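Local coordinates for hypothetical protein, IPT/TIG domain protein (Bacteroides ovatus, PDB 4HW6), which is of unknown function but probably binds carbohydrate as an auxiliary nutrient-binding protein, pairing an IPT/TIG domain with a six-bladed beta-propeller, at residues F357-R362 and G374-Y379. Residues are numbered along the deposited sequence; the frame is centred on the assembly and turned at random.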
ATOM      1  N   PHE A 357      -8.382  -6.254  -4.892  1.00 14.28           N
ATOM      2  CA  PHE A 357      -7.820  -6.831  -3.675  1.00 13.65           C
ATOM      3  C   PHE A 357      -6.339  -7.163  -3.943  1.00 13.35           C
ATOM      4  O   PHE A 357      -6.026  -8.119  -4.670  1.00 14.02           O
ATOM      5  CB  PHE A 357      -8.610  -8.078  -3.271  1.00 13.77           C
ATOM      6  CG  PHE A 357      -8.248  -8.623  -1.905  1.00 12.36           C
ATOM      7  CD1 PHE A 357      -8.541  -7.882  -0.744  1.00 13.10           C
ATOM      8  CD2 PHE A 357      -7.667  -9.879  -1.770  1.00 12.96           C
ATOM      9  CE1 PHE A 357      -8.239  -8.392   0.517  1.00 13.15           C
ATOM     10  CE2 PHE A 357      -7.376 -10.382  -0.515  1.00 11.98           C
ATOM     11  CZ  PHE A 357      -7.669  -9.639   0.618  1.00 12.34           C
ATOM     12  N   TYR A 358      -5.437  -6.367  -3.365  1.00 13.51           N
ATOM     13  CA  TYR A 358      -3.988  -6.589  -3.495  1.00 13.35           C
ATOM     14  C   TYR A 358      -3.500  -7.400  -2.332  1.00 13.78           C
ATOM     15  O   TYR A 358      -3.796  -7.087  -1.179  1.00 13.83           O
ATOM     16  CB  TYR A 358      -3.223  -5.261  -3.519  1.00 13.40           C
ATOM     17  CG  TYR A 358      -3.402  -4.488  -4.794  1.00 14.74           C
ATOM     18  CD1 TYR A 358      -4.588  -3.800  -5.083  1.00 16.79           C
ATOM     19  CD2 TYR A 358      -2.357  -4.396  -5.703  1.00 14.98           C
ATOM     20  CE1 TYR A 358      -4.727  -3.090  -6.260  1.00 15.82           C
ATOM     21  CE2 TYR A 358      -2.496  -3.725  -6.895  1.00 16.12           C
ATOM     22  CZ  TYR A 358      -3.662  -3.067  -7.162  1.00 17.85           C
ATOM     23  OH  TYR A 358      -3.719  -2.404  -8.337  1.00 19.90           O
ATOM     24  N   PHE A 359      -2.749  -8.454  -2.613  1.00 12.06           N
ATOM     25  CA  PHE A 359      -2.227  -9.288  -1.571  1.00 11.81           C
ATOM     26  C   PHE A 359      -0.813  -9.746  -1.805  1.00 13.63           C
ATOM     27  O   PHE A 359      -0.337  -9.853  -2.951  1.00 13.16           O
ATOM     28  CB  PHE A 359      -3.145 -10.502  -1.302  1.00 11.85           C
ATOM     29  CG  PHE A 359      -3.265 -11.468  -2.455  1.00 11.69           C
ATOM     30  CD1 PHE A 359      -4.132 -11.237  -3.509  1.00 13.08           C
ATOM     31  CD2 PHE A 359      -2.513 -12.634  -2.479  1.00 11.76           C
ATOM     32  CE1 PHE A 359      -4.225 -12.134  -4.571  1.00 13.07           C
ATOM     33  CE2 PHE A 359      -2.618 -13.534  -3.527  1.00 11.75           C
ATOM     34  CZ  PHE A 359      -3.469 -13.288  -4.572  1.00 12.80           C
ATOM     35  N   CYS A 360      -0.128 -10.017  -0.687  1.00 13.26           N
ATOM     36  CA  CYS A 360       1.214 -10.565  -0.749  1.00 12.76           C
ATOM     37  C   CYS A 360       1.148 -12.092  -0.831  1.00 13.05           C
ATOM     38  O   CYS A 360       0.493 -12.733  -0.019  1.00 14.55           O
ATOM     39  CB  CYS A 360       1.988 -10.150   0.488  1.00 14.22           C
ATOM     40  SG  CYS A 360       2.393  -8.396   0.412  1.00 17.83           S
ATOM     41  N   ASP A 361       1.795 -12.647  -1.846  1.00 13.05           N
ATOM     42  CA  ASP A 361       1.835 -14.087  -2.065  1.00 13.67           C
ATOM     43  C   ASP A 361       3.253 -14.442  -1.633  1.00 13.65           C
ATOM     44  O   ASP A 361       4.192 -14.339  -2.404  1.00 15.24           O
ATOM     45  CB  ASP A 361       1.545 -14.381  -3.536  1.00 13.20           C
ATOM     46  CG  ASP A 361       0.927 -15.766  -3.783  1.00 16.52           C
ATOM     47  OD1 ASP A 361       0.069 -16.225  -2.985  1.00 16.39           O
ATOM     48  OD2 ASP A 361       1.278 -16.373  -4.821  1.00 15.32           O
ATOM     49  N   ARG A 362       3.395 -14.802  -0.362  1.00 13.82           N
ATOM     50  CA  ARG A 362       4.680 -14.869   0.284  1.00 13.35           C
ATOM     51  C   ARG A 362       5.649 -15.821  -0.390  1.00 12.63           C
ATOM     52  O   ARG A 362       6.843 -15.494  -0.581  1.00 13.44           O
ATOM     53  CB  ARG A 362       4.482 -15.238   1.757  1.00 14.48           C
ATOM     54  CG  ARG A 362       5.754 -15.352   2.570  1.00 16.64           C
ATOM     55  CD  ARG A 362       5.430 -15.708   4.004  1.00 18.57           C
ATOM     56  NE  ARG A 362       6.609 -16.166   4.752  1.00 19.40           N
ATOM     57  CZ  ARG A 362       7.240 -15.505   5.734  1.00 23.92           C
ATOM     58  NH1 ARG A 362       6.901 -14.277   6.123  1.00 21.68           N
ATOM     59  NH2 ARG A 362       8.268 -16.096   6.341  1.00 23.90           N
ATOM     60  N   GLY A 374     -12.902 -12.343 -10.140  1.00 19.06           N
ATOM     61  CA  GLY A 374     -12.151 -13.491  -9.728  1.00 18.23           C
ATOM     62  C   GLY A 374     -10.843 -13.734 -10.466  1.00 16.59           C
ATOM     63  O   GLY A 374     -10.234 -14.791 -10.299  1.00 18.48           O
ATOM     64  N   ARG A 375     -10.347 -12.767 -11.209  1.00 15.81           N
ATOM     65  CA  ARG A 375      -9.086 -12.961 -11.931  1.00 14.67           C
ATOM     66  C   ARG A 375      -7.904 -12.609 -11.055  1.00 14.35           C
ATOM     67  O   ARG A 375      -7.947 -11.623 -10.340  1.00 14.75           O
ATOM     68  CB  ARG A 375      -9.028 -12.132 -13.202  1.00 17.16           C
ATOM     69  CG  ARG A 375      -7.763 -12.405 -14.013  1.00 19.10           C
ATOM     70  CD  ARG A 375      -7.767 -11.783 -15.402  1.00 25.24           C
ATOM     71  NE  ARG A 375      -8.658 -12.474 -16.339  1.00 32.74           N
ATOM     72  CZ  ARG A 375      -8.418 -13.653 -16.941  1.00 37.21           C
ATOM     73  NH1 ARG A 375      -7.303 -14.358 -16.727  1.00 32.59           N
ATOM     74  NH2 ARG A 375      -9.333 -14.146 -17.764  1.00 40.78           N
ATOM     75  N   VAL A 376      -6.867 -13.440 -11.098  1.00 14.04           N
ATOM     76  CA  VAL A 376      -5.650 -13.227 -10.323  1.00 13.83           C
ATOM     77  C   VAL A 376      -4.556 -12.848 -11.290  1.00 14.50           C
ATOM     78  O   VAL A 376      -4.303 -13.591 -12.241  1.00 15.11           O
ATOM     79  CB  VAL A 376      -5.201 -14.495  -9.578  1.00 13.78           C
ATOM     80  CG1 VAL A 376      -3.884 -14.215  -8.847  1.00 13.18           C
ATOM     81  CG2 VAL A 376      -6.288 -14.955  -8.611  1.00 13.87           C
ATOM     82  N   THR A 377      -3.921 -11.692 -11.068  1.00 14.78           N
ATOM     83  CA  THR A 377      -2.788 -11.257 -11.901  1.00 16.69           C
ATOM     84  C   THR A 377      -1.635 -10.883 -10.970  1.00 15.83           C
ATOM     85  O   THR A 377      -1.863 -10.618  -9.794  1.00 17.85           O
ATOM     86  CB  THR A 377      -3.157 -10.049 -12.767  1.00 20.79           C
ATOM     87  OG1 THR A 377      -3.552  -8.979 -11.900  1.00 25.75           O
ATOM     88  CG2 THR A 377      -4.289 -10.405 -13.747  1.00 20.30           C
ATOM     89  N   THR A 378      -0.411 -10.943 -11.459  1.00 15.11           N
ATOM     90  CA  THR A 378       0.749 -10.578 -10.655  1.00 14.61           C
ATOM     91  C   THR A 378       1.101  -9.095 -10.869  1.00 16.39           C
ATOM     92  O   THR A 378       1.255  -8.651 -11.990  1.00 16.74           O
ATOM     93  CB  THR A 378       1.917 -11.528 -10.943  1.00 16.19           C
ATOM     94  OG1 THR A 378       1.510 -12.855 -10.542  1.00 16.18           O
ATOM     95  CG2 THR A 378       3.187 -11.103 -10.144  1.00 16.32           C
ATOM     96  N   TYR A 379       1.139  -8.328  -9.790  1.00 13.88           N
ATOM     97  CA  TYR A 379       1.426  -6.901  -9.870  1.00 14.90           C
ATOM     98  C   TYR A 379       2.921  -6.581  -9.800  1.00 14.43           C
ATOM     99  O   TYR A 379       3.399  -5.721 -10.569  1.00 14.95           O
ATOM    100  CB  TYR A 379       0.686  -6.195  -8.745  1.00 15.35           C
ATOM    101  CG  TYR A 379       0.808  -4.692  -8.643  1.00 15.35           C
ATOM    102  CD1 TYR A 379       0.389  -3.831  -9.684  1.00 18.40           C
ATOM    103  CD2 TYR A 379       1.284  -4.114  -7.483  1.00 17.92           C
ATOM    104  CE1 TYR A 379       0.464  -2.446  -9.542  1.00 19.65           C
ATOM    105  CE2 TYR A 379       1.365  -2.740  -7.338  1.00 17.37           C
ATOM    106  CZ  TYR A 379       0.973  -1.914  -8.358  1.00 20.36           C
ATOM    107  OH  TYR A 379       1.073  -0.554  -8.167  1.00 22.82           O
TER
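Tyr358 drives the edge of its ring into the face of Tyr379, a T-shaped pair with centroids 5.1 Å apart and planes at 82°. The CB of Tyr358 leaves the strand toward 374-379. CG lies anti to the carbonyl carbon (chi1 -72°), and from there the CD2 side of the ring swings to the other tyrosine: Tyr358 CD2 is 4.1 Å from Tyr379 CD2, and CE2, one atom further out, does most of the touching. Tyr358 CE2 stands 3.7 Å above the Tyr379 ring plane, over its centre, and is 3.8 Å from Tyr379 CD2. There the contact ends; the hydroxyl OH of Tyr358 takes no part in it. Tyr379 offers that face with its own CG anti to the backbone N (chi1 -179°). An alanine in place of Tyr379 would take away the face that receives CE2, and is likely to leave the Tyr358 edge without its aromatic mate and a gap beside CE2. Further along, the packing is looser: the edge of the Phe359 ring brings Phe359 CZ to 4.4 Å from Val376 CG1. No hydrogen bond joins 357-362 to 374-379, because strand 366-370 runs between them; Phe359 pairs with its Arg368 through the backbone, and Tyr358 also rests on its Val369. Side chains thus bridge next-but-one strands of one antiparallel sheet, as in a blade of the six-bladed beta-propeller, and Tyr358 reaches Phe416 and Ile407 of the neighbouring blade.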